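Local coordinates for glycoside Hydrolase (Bacteroides uniformis, PDB 5T99), which probably hydrolyses galactosidic bonds as a family 2 glycoside hydrolase, taking part in the breakdown of agarose-derived sugars by a gut bacterium, at residues A[33-38]-A[49-54]; A[178-183]-A[279-284]; A[681-686]-A[705-710]; A[752-757]-A[804-809]. All coordinates share one frame; numbering follows the deposited sequence.

Contact 1 (A[33-38]-A[49-54]); sequences NWRFFK and FDDDSW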
loop_
_atom_site.group_PDB
_atom_site.type_symbol
_atom_site.label_atom_id
_atom_site.label_comp_id
_atom_site.label_asym_id
_atom_site.label_seq_id
_atom_site.Cartn_x
_atom_site.Cartn_y
_atom_site.Cartn_z
ATOM N N ASN A 33 -22.400 11.572 6.196
ATOM C CA ASN A 33 -23.853 11.619 5.973
ATOM C C ASN A 33 -24.288 11.324 4.537
ATOM O O ASN A 33 -24.899 12.161 3.884
ATOM C CB ASN A 33 -24.448 12.950 6.473
ATOM C CG ASN A 33 -24.146 13.210 7.944
ATOM O OD1 ASN A 33 -24.387 12.365 8.797
ATOM N ND2 ASN A 33 -23.617 14.385 8.237
ATOM N N TRP A 34 -23.972 10.118 4.074
ATOM C CA TRP A 34 -24.471 9.613 2.806
ATOM C C TRP A 34 -25.548 8.551 3.020
ATOM O O TRP A 34 -25.686 7.988 4.113
ATOM C CB TRP A 34 -23.337 9.005 1.965
ATOM C CG TRP A 34 -22.353 9.991 1.438
ATOM C CD1 TRP A 34 -21.373 10.625 2.143
ATOM C CD2 TRP A 34 -22.219 10.433 0.079
ATOM N NE1 TRP A 34 -20.644 11.448 1.313
ATOM C CE2 TRP A 34 -21.145 11.355 0.043
ATOM C CE3 TRP A 34 -22.914 10.158 -1.104
ATOM C CZ2 TRP A 34 -20.743 11.992 -1.132
ATOM C CZ3 TRP A 34 -22.517 10.799 -2.274
ATOM C CH2 TRP A 34 -21.438 11.705 -2.278
ATOM N N ARG A 35 -26.291 8.292 1.945
ATOM C CA ARG A 35 -27.203 7.152 1.829
ATOM C C ARG A 35 -26.638 6.167 0.804
ATOM O O ARG A 35 -26.151 6.596 -0.261
ATOM C CB ARG A 35 -28.571 7.627 1.356
ATOM C CG ARG A 35 -29.214 8.669 2.260
ATOM C CD ARG A 35 -29.649 8.044 3.567
ATOM N NE ARG A 35 -30.563 8.937 4.270
ATOM C CZ ARG A 35 -31.589 8.570 5.046
ATOM N NH1 ARG A 35 -31.905 7.284 5.252
ATOM N NH2 ARG A 35 -32.323 9.519 5.628
ATOM N N PHE A 36 -26.699 4.869 1.124
ATOM C CA PHE A 36 -26.218 3.791 0.242
ATOM C C PHE A 36 -27.305 2.738 -0.013
ATOM O O PHE A 36 -28.088 2.400 0.879
ATOM C CB PHE A 36 -24.967 3.116 0.835
ATOM C CG PHE A 36 -24.513 1.872 0.089
ATOM C CD1 PHE A 36 -23.978 1.967 -1.201
ATOM C CD2 PHE A 36 -24.610 0.609 0.677
ATOM C CE1 PHE A 36 -23.557 0.836 -1.886
ATOM C CE2 PHE A 36 -24.190 -0.528 -0.005
ATOM C CZ PHE A 36 -23.660 -0.413 -1.287
ATOM N N PHE A 37 -27.325 2.231 -1.243
ATOM C CA PHE A 37 -28.181 1.124 -1.634
ATOM C C PHE A 37 -27.434 0.220 -2.618
ATOM O O PHE A 37 -27.044 0.669 -3.697
ATOM C CB PHE A 37 -29.479 1.649 -2.267
ATOM C CG PHE A 37 -30.433 0.564 -2.678
ATOM C CD1 PHE A 37 -30.482 0.121 -4.001
ATOM C CD2 PHE A 37 -31.272 -0.038 -1.734
ATOM C CE1 PHE A 37 -31.358 -0.893 -4.377
ATOM C CE2 PHE A 37 -32.152 -1.049 -2.106
ATOM C CZ PHE A 37 -32.199 -1.474 -3.430
ATOM N N LYS A 38 -27.237 -1.043 -2.228
ATOM C CA LYS A 38 -26.671 -2.072 -3.101
ATOM C C LYS A 38 -27.762 -2.654 -4.000
ATOM O O LYS A 38 -28.673 -3.291 -3.503
ATOM C CB LYS A 38 -26.049 -3.189 -2.262
ATOM C CG LYS A 38 -25.356 -4.272 -3.074
ATOM C CD LYS A 38 -24.720 -5.314 -2.174
ATOM C CE LYS A 38 -24.055 -6.408 -3.002
ATOM N NZ LYS A 38 -23.727 -7.603 -2.178
ATOM N N PHE A 49 -36.371 11.781 -5.668
ATOM C CA PHE A 49 -36.345 10.367 -5.274
ATOM C C PHE A 49 -36.348 10.228 -3.741
ATOM O O PHE A 49 -35.765 11.058 -3.041
ATOM C CB PHE A 49 -35.126 9.652 -5.881
ATOM C CG PHE A 49 -35.028 8.195 -5.510
ATOM C CD1 PHE A 49 -35.670 7.219 -6.274
ATOM C CD2 PHE A 49 -34.302 7.797 -4.391
ATOM C CE1 PHE A 49 -35.581 5.878 -5.927
ATOM C CE2 PHE A 49 -34.216 6.455 -4.035
ATOM C CZ PHE A 49 -34.856 5.496 -4.799
ATOM N N ASP A 50 -37.009 9.185 -3.234
ATOM C CA ASP A 50 -37.157 8.954 -1.795
ATOM C C ASP A 50 -36.148 7.895 -1.344
ATOM O O ASP A 50 -36.347 6.700 -1.562
ATOM C CB ASP A 50 -38.601 8.526 -1.483
ATOM C CG ASP A 50 -38.854 8.256 0.005
ATOM O OD1 ASP A 50 -38.059 8.668 0.880
ATOM O OD2 ASP A 50 -39.880 7.617 0.301
ATOM N N ASP A 51 -35.074 8.352 -0.700
ATOM C CA ASP A 51 -34.007 7.472 -0.193
ATOM C C ASP A 51 -34.052 7.299 1.328
ATOM O O ASP A 51 -33.026 7.006 1.951
ATOM C CB ASP A 51 -32.621 7.986 -0.647
ATOM C CG ASP A 51 -32.295 9.407 -0.151
ATOM O OD1 ASP A 51 -33.041 10.010 0.654
ATOM O OD2 ASP A 51 -31.270 9.935 -0.609
ATOM N N ASP A 52 -35.237 7.459 1.923
ATOM C CA ASP A 52 -35.384 7.403 3.386
ATOM C C ASP A 52 -35.171 5.991 3.967
ATOM O O ASP A 52 -34.776 5.851 5.123
ATOM C CB ASP A 52 -36.749 7.964 3.806
ATOM C CG ASP A 52 -36.802 8.339 5.279
ATOM O OD1 ASP A 52 -37.564 7.688 6.030
ATOM O OD2 ASP A 52 -36.073 9.275 5.685
ATOM N N SER A 53 -35.422 4.954 3.173
ATOM C CA SER A 53 -35.167 3.568 3.599
ATOM C C SER A 53 -33.692 3.158 3.474
ATOM O O SER A 53 -33.282 2.164 4.070
ATOM C CB SER A 53 -36.022 2.595 2.779
ATOM O OG SER A 53 -35.702 2.686 1.394
ATOM N N TRP A 54 -32.916 3.909 2.681
ATOM C CA TRP A 54 -31.516 3.577 2.380
ATOM C C TRP A 54 -30.648 3.634 3.637
ATOM O O TRP A 54 -30.830 4.497 4.499
ATOM C CB TRP A 54 -30.931 4.534 1.322
ATOM C CG TRP A 54 -31.460 4.366 -0.084
ATOM C CD1 TRP A 54 -32.645 3.810 -0.461
ATOM C CD2 TRP A 54 -30.820 4.796 -1.293
ATOM N NE1 TRP A 54 -32.773 3.846 -1.827
ATOM C CE2 TRP A 54 -31.667 4.440 -2.364
ATOM C CE3 TRP A 54 -29.598 5.430 -1.577
ATOM C CZ2 TRP A 54 -31.342 4.706 -3.701
ATOM C CZ3 TRP A 54 -29.272 5.699 -2.911
ATOM C CH2 TRP A 54 -30.143 5.335 -3.954
#
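Arg35 and Phe37, two residues apart and directed to the same side of strand 34-38, hold Trp54 by its backbone carbonyl and by one face of its indole in the sugar-binding domain of the family 2 fold, a beta-sandwich; the loop they hold runs into the next strand, 55-57, which pairs with 34-38. Phe37 comes over the indole rather than ring on ring: its CB stands above the six-membered ring of Trp54, 3.6 Å from the centroid, a CH-pi contact. With CG anti to the backbone N (chi1 -179°), the Phe37 ring is carried past the indole, and the two planes, 24° apart, barely overlap. The opposite face of the indole carries CB of Asp51. Arg35 bends at chi2 (-71°), which brings its guanidinium back to the loop carbonyls. NH1 bonds to O of Trp54 at 3.1 Å, within the guanidinium plane, and more weakly to O of Asp52, while O of Asp51 lies over one face. The Asp51 carboxylate turns instead to Arg89 on strand 86-93, its salt-bridge partner. An alanine at Arg35 is likely to leave the carbonyls of Asp52 and Trp54 without this shared donor and the loop less firmly tied to the strand. Asp50 OD1 braces the same turn by accepting from Asp52 N, an Asx turn. At the outer end, Arg35 NH2 and Asp52 OD2 form a long salt bridge of 3.8 Å.

Contact 2 (A[178-183]-A[279-284]); sequences NKVYIP and DLTDTY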
loop_
_atom_site.group_PDB
_atom_site.type_symbol
_atom_site.label_atom_id
_atom_site.label_comp_id
_atom_site.label_asym_id
_atom_site.label_seq_id
_atom_site.Cartn_x
_atom_site.Cartn_y
_atom_site.Cartn_z
ATOM N N ASN A 178 -12.834 31.082 -4.132
ATOM C CA ASN A 178 -13.137 32.339 -4.821
ATOM C C ASN A 178 -12.807 32.155 -6.294
ATOM O O ASN A 178 -12.219 31.147 -6.675
ATOM C CB ASN A 178 -12.339 33.505 -4.231
ATOM C CG ASN A 178 -12.675 33.754 -2.775
ATOM O OD1 ASN A 178 -13.827 34.027 -2.435
ATOM N ND2 ASN A 178 -11.688 33.628 -1.901
ATOM N N LYS A 179 -13.183 33.125 -7.122
ATOM C CA LYS A 179 -13.070 32.969 -8.574
ATOM C C LYS A 179 -11.641 33.118 -9.159
ATOM O O LYS A 179 -11.440 32.882 -10.368
ATOM C CB LYS A 179 -14.060 33.893 -9.271
ATOM C CG LYS A 179 -15.498 33.463 -9.037
ATOM C CD LYS A 179 -16.484 34.367 -9.754
ATOM C CE LYS A 179 -17.918 34.023 -9.380
ATOM N NZ LYS A 179 -18.889 34.537 -10.386
ATOM N N VAL A 180 -10.670 33.499 -8.322
ATOM C CA VAL A 180 -9.256 33.367 -8.649
ATOM C C VAL A 180 -8.644 32.346 -7.692
ATOM O O VAL A 180 -8.580 32.573 -6.481
ATOM C CB VAL A 180 -8.510 34.712 -8.549
ATOM C CG1 VAL A 180 -7.088 34.576 -9.080
ATOM C CG2 VAL A 180 -9.256 35.798 -9.322
ATOM N N TYR A 181 -8.186 31.225 -8.236
ATOM C CA TYR A 181 -7.747 30.100 -7.402
ATOM C C TYR A 181 -6.855 29.110 -8.145
ATOM O O TYR A 181 -6.808 29.075 -9.388
ATOM C CB TYR A 181 -8.963 29.324 -6.864
ATOM C CG TYR A 181 -9.725 28.603 -7.966
ATOM C CD1 TYR A 181 -9.587 27.230 -8.163
ATOM C CD2 TYR A 181 -10.552 29.309 -8.840
ATOM C CE1 TYR A 181 -10.268 26.581 -9.183
ATOM C CE2 TYR A 181 -11.232 28.670 -9.874
ATOM C CZ TYR A 181 -11.093 27.311 -10.040
ATOM O OH TYR A 181 -11.775 26.697 -11.066
ATOM N N ILE A 182 -6.201 28.274 -7.344
ATOM C CA ILE A 182 -5.383 27.160 -7.825
ATOM C C ILE A 182 -6.286 25.930 -8.054
ATOM O O ILE A 182 -6.851 25.417 -7.093
ATOM C CB ILE A 182 -4.260 26.853 -6.803
ATOM C CG1 ILE A 182 -3.304 28.051 -6.706
ATOM C CG2 ILE A 182 -3.493 25.593 -7.175
ATOM C CD1 ILE A 182 -2.497 28.083 -5.427
ATOM N N PRO A 183 -6.418 25.453 -9.319
ATOM C CA PRO A 183 -7.244 24.267 -9.631
ATOM C C PRO A 183 -6.560 22.986 -9.205
ATOM O O PRO A 183 -5.466 23.054 -8.628
ATOM C CB PRO A 183 -7.390 24.329 -11.147
ATOM C CG PRO A 183 -6.127 24.984 -11.597
ATOM C CD PRO A 183 -5.732 25.955 -10.521
ATOM N N ASP A 279 -6.118 41.655 -1.445
ATOM C CA ASP A 279 -7.033 40.614 -0.974
ATOM C C ASP A 279 -6.496 39.214 -1.246
ATOM O O ASP A 279 -6.149 38.907 -2.375
ATOM C CB ASP A 279 -8.401 40.742 -1.667
ATOM C CG ASP A 279 -9.017 42.126 -1.525
ATOM O OD1 ASP A 279 -9.047 42.647 -0.404
ATOM O OD2 ASP A 279 -9.481 42.683 -2.547
ATOM N N LEU A 280 -6.461 38.374 -0.215
ATOM C CA LEU A 280 -6.220 36.942 -0.366
ATOM C C LEU A 280 -7.407 36.293 -1.072
ATOM O O LEU A 280 -8.545 36.493 -0.650
ATOM C CB LEU A 280 -6.067 36.305 1.021
ATOM C CG LEU A 280 -5.765 34.799 1.118
ATOM C CD1 LEU A 280 -4.393 34.462 0.566
ATOM C CD2 LEU A 280 -5.849 34.346 2.567
ATOM N N THR A 281 -7.155 35.525 -2.131
ATOM C CA THR A 281 -8.212 34.773 -2.811
ATOM C C THR A 281 -8.178 33.262 -2.585
ATOM O O THR A 281 -9.212 32.606 -2.721
ATOM C CB THR A 281 -8.194 35.008 -4.324
ATOM O OG1 THR A 281 -7.045 34.376 -4.911
ATOM C CG2 THR A 281 -8.184 36.497 -4.621
ATOM N N ASP A 282 -7.013 32.702 -2.270
ATOM C CA ASP A 282 -6.869 31.253 -2.142
ATOM C C ASP A 282 -5.627 30.857 -1.351
ATOM O O ASP A 282 -4.631 31.588 -1.332
ATOM C CB ASP A 282 -6.808 30.618 -3.535
ATOM C CG ASP A 282 -7.032 29.117 -3.506
ATOM O OD1 ASP A 282 -7.632 28.604 -2.531
ATOM O OD2 ASP A 282 -6.591 28.455 -4.461
ATOM N N THR A 283 -5.723 29.705 -0.689
ATOM C CA THR A 283 -4.627 29.120 0.069
ATOM C C THR A 283 -4.586 27.660 -0.308
ATOM O O THR A 283 -5.617 26.999 -0.295
ATOM C CB THR A 283 -4.835 29.247 1.589
ATOM O OG1 THR A 283 -4.912 30.631 1.962
ATOM C CG2 THR A 283 -3.682 28.602 2.357
ATOM N N TYR A 284 -3.393 27.156 -0.622
ATOM C CA TYR A 284 -3.222 25.811 -1.172
ATOM C C TYR A 284 -1.943 25.198 -0.622
ATOM O O TYR A 284 -0.858 25.766 -0.787
ATOM C CB TYR A 284 -3.138 25.907 -2.691
ATOM C CG TYR A 284 -3.163 24.601 -3.460
ATOM C CD1 TYR A 284 -4.365 24.087 -3.969
ATOM C CD2 TYR A 284 -1.992 23.898 -3.715
ATOM C CE1 TYR A 284 -4.392 22.911 -4.707
ATOM C CE2 TYR A 284 -2.010 22.720 -4.450
ATOM C CZ TYR A 284 -3.212 22.231 -4.946
ATOM O OH TYR A 284 -3.233 21.061 -5.669
HETATM O O HOH W 1 -10.262 30.265 -2.870
#
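Thr281 meets both Asn178 and Val180 where strand 279-288, at the margin of one sheet, passes the start of strand 180-194, at the margin of another, in the second family 2 domain, an immunoglobulin-like beta-sandwich. No backbone-to-backbone bond joins the segments; side chains bridge the gap. Thr281 comes first. Its OG1, set between backbone N and carbonyl carbon (chi1 71°), donates to Val180 O at 2.8 Å, arriving from above the carbonyl plane. Thr281 O, close to the Asn178 amide plane, takes a nearly straight bond from Asn178 ND2 at 2.8 Å; water 1 accepts from Asn178 N and probably gives a proton to the same oxygen. Lys101 takes the other end of that amide, OD1, which should help fix its rotation. Asp282 follows, with CG anti to its N (chi1 -165°), a setting that carries the carboxylate across to the first segment. OD2 receives Ile182 N at 2.9 Å on its anti side, with CB of Tyr181 packed beside it; OD1 accepts only weakly from Thr283 N and lies close to the like-charged Asp177. At Tyr284 the contact becomes apolar: Ile182 CD1 touches its CB at 3.6 Å, and Ile182 CG2 sits over the centre of the ring, 3.7 Å from the centroid.

Contact 3 (A[681-686]-A[705-710]); sequences VPFEPG and IRTAGK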
loop_
_atom_site.group_PDB
_atom_site.type_symbol
_atom_site.label_atom_id
_atom_site.label_comp_id
_atom_site.label_asym_id
_atom_site.label_seq_id
_atom_site.Cartn_x
_atom_site.Cartn_y
_atom_site.Cartn_z
ATOM N N VAL A 681 16.338 -33.463 13.339
ATOM C CA VAL A 681 16.181 -33.712 14.766
ATOM C C VAL A 681 15.131 -34.795 14.984
ATOM O O VAL A 681 13.994 -34.631 14.548
ATOM C CB VAL A 681 15.738 -32.426 15.501
ATOM C CG1 VAL A 681 15.729 -32.640 17.012
ATOM C CG2 VAL A 681 16.648 -31.261 15.120
ATOM N N PRO A 682 15.507 -35.916 15.639
ATOM C CA PRO A 682 14.474 -36.850 16.105
ATOM C C PRO A 682 13.672 -36.229 17.246
ATOM O O PRO A 682 14.253 -35.708 18.207
ATOM C CB PRO A 682 15.281 -38.066 16.576
ATOM C CG PRO A 682 16.561 -37.986 15.813
ATOM C CD PRO A 682 16.852 -36.513 15.739
ATOM N N PHE A 683 12.349 -36.260 17.121
ATOM C CA PHE A 683 11.485 -35.552 18.055
ATOM C C PHE A 683 11.399 -36.218 19.431
ATOM O O PHE A 683 10.731 -37.246 19.592
ATOM C CB PHE A 683 10.077 -35.385 17.483
ATOM C CG PHE A 683 9.151 -34.658 18.408
ATOM C CD1 PHE A 683 9.263 -33.286 18.570
ATOM C CD2 PHE A 683 8.195 -35.343 19.149
ATOM C CE1 PHE A 683 8.417 -32.602 19.437
ATOM C CE2 PHE A 683 7.353 -34.671 20.020
ATOM C CZ PHE A 683 7.465 -33.298 20.170
ATOM N N GLU A 684 12.094 -35.635 20.407
ATOM C CA GLU A 684 11.783 -35.827 21.824
ATOM C C GLU A 684 11.070 -34.530 22.239
ATOM O O GLU A 684 11.532 -33.449 21.881
ATOM C CB GLU A 684 13.065 -36.058 22.637
ATOM N N PRO A 685 9.931 -34.622 22.957
ATOM C CA PRO A 685 9.230 -33.391 23.352
ATOM C C PRO A 685 9.959 -32.599 24.430
ATOM O O PRO A 685 10.934 -33.081 24.998
ATOM C CB PRO A 685 7.875 -33.896 23.866
ATOM C CG PRO A 685 8.128 -35.288 24.303
ATOM C CD PRO A 685 9.201 -35.826 23.394
ATOM N N GLY A 686 9.479 -31.379 24.681
ATOM C CA GLY A 686 10.082 -30.446 25.647
ATOM C C GLY A 686 10.419 -29.116 24.995
ATOM O O GLY A 686 9.548 -28.497 24.370
ATOM N N ILE A 705 11.517 -22.535 21.588
ATOM C CA ILE A 705 10.137 -23.020 21.392
ATOM C C ILE A 705 9.870 -24.256 22.257
ATOM O O ILE A 705 10.772 -25.059 22.508
ATOM C CB ILE A 705 9.791 -23.320 19.907
ATOM C CG1 ILE A 705 10.763 -24.328 19.283
ATOM C CG2 ILE A 705 9.766 -22.028 19.094
ATOM C CD1 ILE A 705 10.321 -24.830 17.928
ATOM N N ARG A 706 8.621 -24.398 22.689
ATOM C CA ARG A 706 8.223 -25.465 23.596
ATOM C C ARG A 706 7.077 -26.281 23.014
ATOM O O ARG A 706 6.179 -25.727 22.379
ATOM C CB ARG A 706 7.816 -24.867 24.949
ATOM C CG ARG A 706 8.992 -24.266 25.697
ATOM C CD ARG A 706 8.599 -23.731 27.058
ATOM N NE ARG A 706 9.741 -23.165 27.775
ATOM C CZ ARG A 706 10.276 -21.956 27.560
ATOM N NH1 ARG A 706 9.798 -21.134 26.621
ATOM N NH2 ARG A 706 11.317 -21.560 28.291
ATOM N N THR A 707 7.130 -27.601 23.222
ATOM C CA THR A 707 5.977 -28.474 23.022
ATOM C C THR A 707 4.872 -27.946 23.922
ATOM O O THR A 707 5.053 -27.892 25.128
ATOM C CB THR A 707 6.276 -29.931 23.445
ATOM O OG1 THR A 707 7.528 -30.372 22.897
ATOM C CG2 THR A 707 5.164 -30.866 22.993
ATOM N N ALA A 708 3.758 -27.509 23.342
ATOM C CA ALA A 708 2.639 -26.967 24.118
ATOM C C ALA A 708 1.623 -28.056 24.427
ATOM O O ALA A 708 1.476 -28.996 23.666
ATOM C CB ALA A 708 1.970 -25.830 23.365
ATOM N N GLY A 709 0.925 -27.908 25.551
ATOM C CA GLY A 709 -0.162 -28.818 25.934
ATOM C C GLY A 709 -1.501 -28.423 25.340
ATOM O O GLY A 709 -1.561 -27.683 24.350
ATOM N N LYS A 710 -2.572 -28.923 25.953
ATOM C CA LYS A 710 -3.942 -28.665 25.503
ATOM C C LYS A 710 -4.270 -27.171 25.645
ATOM O O LYS A 710 -3.761 -26.515 26.558
ATOM C CB LYS A 710 -4.949 -29.501 26.310
#
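Gly686 and Thr707 clasp each other in a beta-sandwich domain that includes the DUF4982 region, where the loop after strand 677-682, crossing from one sheet to the other, meets the exit of strand 699-706 towards the next domain. The tight part is a pair of bonds: Gly686 N donates to Thr707 OG1 at 2.8 Å, and Thr707 N donates in return to Gly686 O, also at 2.8 Å and nearly along the C=O axis. Thr707 OG1 is turned to the loop because it stands beside its own backbone N (chi1 -48°), and it has a further partner in Trp619 O. A valine in place of Thr707 would probably leave Gly686 N and Trp619 O without their hydroxyl mate and weaken the clasp. Gly686 has backbone angles (124°/-126°) that themselves call for glycine. Packing beyond the clasp is thin. On the inner side the Phe683 ring brings CZ within 4.0 Å of Thr707 OG1, and its edge-to-face partner is Trp619. Towards solvent, Pro685 reaches Thr707 OG1 with CB at 3.7 Å, while the extended Arg706 leads away to a salt bridge with Glu687. Arg706 touches the loop through its backbone instead, CA lying 3.4 Å from Gly686 O.

Contact 4 (A[752-757]-A[804-809]); sequences VEFSVE and ITATSK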
loop_
_atom_site.group_PDB
_atom_site.type_symbol
_atom_site.label_atom_id
_atom_site.label_comp_id
_atom_site.label_asym_id
_atom_site.label_seq_id
_atom_site.Cartn_x
_atom_site.Cartn_y
_atom_site.Cartn_z
ATOM N N VAL A 752 -13.186 -18.062 18.886
ATOM C CA VAL A 752 -13.152 -17.022 19.908
ATOM C C VAL A 752 -14.253 -16.003 19.624
ATOM O O VAL A 752 -14.481 -15.640 18.481
ATOM C CB VAL A 752 -11.766 -16.353 19.950
ATOM C CG1 VAL A 752 -11.692 -15.300 21.053
ATOM C CG2 VAL A 752 -10.683 -17.417 20.127
ATOM N N GLU A 753 -14.947 -15.567 20.669
ATOM C CA GLU A 753 -16.023 -14.579 20.552
ATOM C C GLU A 753 -15.576 -13.296 21.227
ATOM O O GLU A 753 -14.819 -13.333 22.195
ATOM C CB GLU A 753 -17.325 -15.096 21.178
ATOM C CG GLU A 753 -17.702 -16.504 20.706
ATOM C CD GLU A 753 -19.184 -16.731 20.460
ATOM O OE1 GLU A 753 -19.563 -17.906 20.255
ATOM O OE2 GLU A 753 -19.968 -15.765 20.444
ATOM N N PHE A 754 -16.032 -12.163 20.706
ATOM C CA PHE A 754 -15.514 -10.880 21.148
ATOM C C PHE A 754 -16.633 -9.929 21.506
ATOM O O PHE A 754 -17.673 -9.864 20.844
ATOM C CB PHE A 754 -14.623 -10.258 20.074
ATOM C CG PHE A 754 -13.473 -11.135 19.648
ATOM C CD1 PHE A 754 -12.315 -11.204 20.412
ATOM C CD2 PHE A 754 -13.546 -11.882 18.478
ATOM C CE1 PHE A 754 -11.251 -11.990 20.019
ATOM C CE2 PHE A 754 -12.487 -12.679 18.084
ATOM C CZ PHE A 754 -11.340 -12.734 18.859
ATOM N N SER A 755 -16.397 -9.184 22.569
ATOM C CA SER A 755 -17.331 -8.196 23.050
ATOM C C SER A 755 -16.499 -6.935 23.306
ATOM O O SER A 755 -15.401 -7.012 23.876
ATOM C CB SER A 755 -18.035 -8.736 24.310
ATOM O OG SER A 755 -18.643 -7.716 25.080
ATOM N N VAL A 756 -17.014 -5.796 22.852
ATOM C CA VAL A 756 -16.333 -4.511 22.974
ATOM C C VAL A 756 -17.306 -3.490 23.557
ATOM O O VAL A 756 -18.371 -3.261 22.987
ATOM C CB VAL A 756 -15.813 -4.043 21.596
ATOM C CG1 VAL A 756 -15.094 -2.701 21.704
ATOM C CG2 VAL A 756 -14.904 -5.114 20.999
ATOM N N GLU A 757 -16.932 -2.890 24.688
ATOM C CA GLU A 757 -17.796 -1.976 25.442
ATOM C C GLU A 757 -17.047 -0.672 25.720
ATOM O O GLU A 757 -15.814 -0.664 25.820
ATOM C CB GLU A 757 -18.209 -2.586 26.799
ATOM C CG GLU A 757 -18.713 -4.033 26.787
ATOM C CD GLU A 757 -20.231 -4.157 26.742
ATOM O OE1 GLU A 757 -20.791 -4.865 27.613
ATOM O OE2 GLU A 757 -20.863 -3.549 25.845
ATOM N N ILE A 804 -12.444 -4.631 26.172
ATOM C CA ILE A 804 -12.566 -5.797 25.310
ATOM C C ILE A 804 -12.673 -7.049 26.175
ATOM O O ILE A 804 -11.979 -7.172 27.182
ATOM C CB ILE A 804 -11.336 -5.960 24.383
ATOM C CG1 ILE A 804 -10.901 -4.615 23.769
ATOM C CG2 ILE A 804 -11.600 -7.007 23.310
ATOM C CD1 ILE A 804 -11.996 -3.806 23.105
ATOM N N THR A 805 -13.525 -7.978 25.751
ATOM C CA THR A 805 -13.644 -9.293 26.378
ATOM C C THR A 805 -13.609 -10.356 25.283
ATOM O O THR A 805 -14.367 -10.278 24.321
ATOM C CB THR A 805 -14.946 -9.387 27.200
ATOM O OG1 THR A 805 -14.889 -8.441 28.274
ATOM C CG2 THR A 805 -15.152 -10.788 27.775
ATOM N N ALA A 806 -12.711 -11.329 25.434
ATOM C CA ALA A 806 -12.576 -12.441 24.491
ATOM C C ALA A 806 -12.824 -13.752 25.221
ATOM O O ALA A 806 -12.143 -14.058 26.205
ATOM C CB ALA A 806 -11.195 -12.446 23.851
ATOM N N THR A 807 -13.804 -14.510 24.727
ATOM C CA THR A 807 -14.245 -15.766 25.320
ATOM C C THR A 807 -14.167 -16.862 24.278
ATOM O O THR A 807 -14.167 -16.591 23.076
ATOM C CB THR A 807 -15.705 -15.679 25.808
ATOM O OG1 THR A 807 -16.581 -15.470 24.698
ATOM C CG2 THR A 807 -15.882 -14.533 26.788
ATOM N N SER A 808 -14.114 -18.099 24.754
ATOM C CA SER A 808 -14.037 -19.282 23.899
ATOM C C SER A 808 -14.424 -20.494 24.754
ATOM O O SER A 808 -13.980 -20.610 25.895
ATOM C CB SER A 808 -12.617 -19.433 23.334
ATOM O OG SER A 808 -12.523 -20.489 22.387
ATOM N N LYS A 809 -15.260 -21.377 24.215
ATOM C CA LYS A 809 -15.759 -22.528 24.974
ATOM C C LYS A 809 -14.623 -23.384 25.558
ATOM O O LYS A 809 -13.795 -23.929 24.829
ATOM C CB LYS A 809 -16.725 -23.372 24.126
ATOM C CG LYS A 809 -18.106 -22.729 24.023
ATOM C CD LYS A 809 -18.942 -23.263 22.864
ATOM C CE LYS A 809 -20.284 -22.536 22.774
ATOM N NZ LYS A 809 -20.910 -22.644 21.423
#
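Strands 752-757 and 804-807 run antiparallel, their axes 4.7 Å apart with N-to-C directions at 161°, and are stitched by four backbone hydrogen bonds. Glu753 pairs with Thr807 and Ser755 with Thr805, both as hydrogen-bonded pairs; the Glu753 N to Thr807 O bond is 2.7 Å and nearly straight. Between and beyond them, Phe754 with Ala806 and Val756 with Ile804 are non-hydrogen-bonded pairs, where CA-H groups lean on carbonyls, as Ala806 CA does on Glu753 O at 3.3 Å. One face of the sheet is apolar. Val756 and Ile804 run alongside each other with their side chains in the same sense, and Ile804 bends at its end (chi2 -51°) to bring CD1 to 3.6 Å from Val756 CG1. The methyl of Ala806, its CB, touches both Phe754, whose CD1 is 3.8 Å away, and CG1 of Val752 at 4.0 Å. Leu790 and Val792 of strand 787-793 pack against this face from the facing sheet. The other face is more polar and partly exposed: Glu753 sets its CB 3.6 Å from Thr807 OG1, and Ser755 stands beside Thr805, which bonds weakly to Lys815. Ser808 OG is hydrogen-bonded to Leu751 O. Two sheets closed over aliphatic and aromatic side chains, with a polar outer face, mark the immunoglobulin-like beta-sandwich of this C-terminal family 2 domain.

All four contacts belong to beta-sandwich regions of one chain, and none includes a residue of the galacto-isofagomine pocket. Contacts 1, 2 and 4 are partly buried; contact 3 is at the surface. Contact 4 alone pairs two strands through regular backbone bonds, with an apolar face turned into its sandwich. Contact 2 joins the margins of two sheets through side chains and a water. Contact 1 ties a loop to a strand with an arginine and an aromatic face, while contact 3 is a small polar clasp between a loop glycine and the residue just past a strand. Contacts 3 and 4 are neighbours, about 10 Å apart at their nearest atoms; contacts 2 and 3 lie on opposite sides of the chain's centre.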